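Local coordinates for L0028 (Mitochondria associated protein) (Escherichia coli, PDB 3GCG) that is probably a type III secreted effector of the IpaB/EvcA family that associates with host mitochondria and acts as a guanine nucleotide exchange factor, at residues N107-F110 with N111-D115. Sequence-based numbering, arbitrary orientation.
Sequences NKYF and NQKVD
N111 grips the carbonyl oxygen of N107 twice at the start of helix 108-118. Its backbone N donates to N107 O at 3.0 Å, and its side-chain ND2 reaches N107 O at 2.8 Å from the opposite face of the carbonyl plane, lying 43° out of that plane. With CG beside its own backbone N (chi1 -82°), the N111 amide folds back toward the end of helix 99-105, where ND2 also donates to Q105 O, while OD1 accepts from Q131 of helix 124-146. Shortening N111 to an alanine would remove the second donor to N107 O and is likely to leave Q105 O and Q131 NE2 without their amide partner. On the buried flank, the F110 ring brings CE2 to 3.5 Å from V114 CG2, crossing it obliquely, and packs against M134, I135 and V138. The looser flank holds Y109, whose CE1 lies 3.8 Å from K113 CE; the polar ends of these two side chains turn to N19 N and V17 O. K108 and Q112, joined by the bond from Q112 N to K108 O, are exposed, and Q112 NE2 holds E116 OE2. N107 OD1 accepts from F110 N at 2.8 Å, nearly straight (167°), the mark of an asparagine N-cap opening an alpha-helix.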
loop_
_atom_site.group_PDB
_atom_site.type_symbol
_atom_site.label_atom_id
_atom_site.label_comp_id
_atom_site.label_asym_id
_atom_site.label_seq_id
_atom_site.Cartn_x
_atom_site.Cartn_y
_atom_site.Cartn_z
ATOM N N ASN B 107 2.499 -15.712 -4.421
ATOM C CA ASN B 107 3.371 -16.685 -5.072
ATOM C C ASN B 107 3.145 -18.079 -4.470
ATOM O O ASN B 107 3.140 -18.242 -3.253
ATOM C CB ASN B 107 4.828 -16.238 -4.904
ATOM C CG ASN B 107 5.817 -17.216 -5.503
ATOM O OD1 ASN B 107 6.296 -18.131 -4.826
ATOM N ND2 ASN B 107 6.129 -17.030 -6.782
ATOM N N LYS B 108 2.952 -19.074 -5.334
ATOM C CA LYS B 108 2.699 -20.461 -4.915
ATOM C C LYS B 108 3.820 -21.066 -4.083
ATOM O O LYS B 108 3.600 -21.535 -2.962
ATOM C CB LYS B 108 2.497 -21.362 -6.134
ATOM C CG LYS B 108 1.451 -20.910 -7.118
ATOM C CD LYS B 108 1.490 -21.796 -8.360
ATOM C CE LYS B 108 0.637 -21.220 -9.479
ATOM N NZ LYS B 108 0.720 -22.043 -10.722
ATOM N N TYR B 109 5.020 -21.075 -4.654
ATOM C CA TYR B 109 6.190 -21.636 -3.989
ATOM C C TYR B 109 6.374 -21.038 -2.597
ATOM O O TYR B 109 6.563 -21.759 -1.615
ATOM C CB TYR B 109 7.433 -21.392 -4.856
ATOM C CG TYR B 109 8.740 -21.851 -4.242
ATOM C CD1 TYR B 109 8.874 -23.129 -3.701
ATOM C CD2 TYR B 109 9.857 -21.012 -4.234
ATOM C CE1 TYR B 109 10.094 -23.567 -3.164
ATOM C CE2 TYR B 109 11.079 -21.434 -3.704
ATOM C CZ TYR B 109 11.188 -22.710 -3.171
ATOM O OH TYR B 109 12.383 -23.118 -2.638
ATOM N N PHE B 110 6.319 -19.713 -2.516
ATOM C CA PHE B 110 6.464 -19.017 -1.245
ATOM C C PHE B 110 5.382 -19.398 -0.235
ATOM O O PHE B 110 5.670 -19.650 0.933
ATOM C CB PHE B 110 6.404 -17.509 -1.450
ATOM C CG PHE B 110 6.424 -16.736 -0.161
ATOM C CD1 PHE B 110 7.618 -16.556 0.536
ATOM C CD2 PHE B 110 5.241 -16.221 0.377
ATOM C CE1 PHE B 110 7.632 -15.875 1.750
ATOM C CE2 PHE B 110 5.246 -15.540 1.584
ATOM C CZ PHE B 110 6.442 -15.366 2.275
ATOM N N ASN B 111 4.131 -19.429 -0.680
ATOM C CA ASN B 111 3.037 -19.761 0.228
ATOM C C ASN B 111 3.033 -21.214 0.683
ATOM O O ASN B 111 2.518 -21.531 1.761
ATOM C CB ASN B 111 1.699 -19.368 -0.403
ATOM C CG ASN B 111 1.395 -17.886 -0.213
ATOM O OD1 ASN B 111 1.181 -17.428 0.908
ATOM N ND2 ASN B 111 1.392 -17.132 -1.303
ATOM N N GLN B 112 3.616 -22.093 -0.131
ATOM C CA GLN B 112 3.721 -23.504 0.224
ATOM C C GLN B 112 4.637 -23.539 1.451
ATOM O O GLN B 112 4.417 -24.313 2.388
ATOM C CB GLN B 112 4.322 -24.292 -0.951
ATOM C CG GLN B 112 4.650 -25.767 -0.687
ATOM C CD GLN B 112 3.512 -26.552 -0.041
ATOM O OE1 GLN B 112 2.339 -26.232 -0.210
ATOM N NE2 GLN B 112 3.865 -27.599 0.692
ATOM N N LYS B 113 5.647 -22.672 1.452
ATOM C CA LYS B 113 6.581 -22.577 2.574
ATOM C C LYS B 113 5.881 -21.952 3.785
ATOM O O LYS B 113 6.176 -22.293 4.932
ATOM C CB LYS B 113 7.800 -21.729 2.188
ATOM C CG LYS B 113 8.702 -22.355 1.131
ATOM C CD LYS B 113 9.443 -23.574 1.660
ATOM C CE LYS B 113 10.316 -24.187 0.582
ATOM N NZ LYS B 113 11.074 -25.360 1.083
ATOM N N VAL B 114 4.964 -21.026 3.532
ATOM C CA VAL B 114 4.215 -20.389 4.618
ATOM C C VAL B 114 3.404 -21.468 5.341
ATOM O O VAL B 114 3.394 -21.541 6.574
ATOM C CB VAL B 114 3.242 -19.310 4.082
ATOM C CG1 VAL B 114 2.304 -18.857 5.179
ATOM C CG2 VAL B 114 4.026 -18.130 3.541
ATOM N N ASP B 115 2.718 -22.299 4.564
ATOM C CA ASP B 115 1.931 -23.378 5.136
ATOM C C ASP B 115 2.837 -24.276 5.966
ATOM O O ASP B 115 2.651 -24.417 7.175
ATOM C CB ASP B 115 1.264 -24.193 4.033
ATOM C CG ASP B 115 0.302 -23.368 3.213
ATOM O OD1 ASP B 115 -0.385 -22.520 3.813
ATOM O OD2 ASP B 115 0.218 -23.573 1.981
#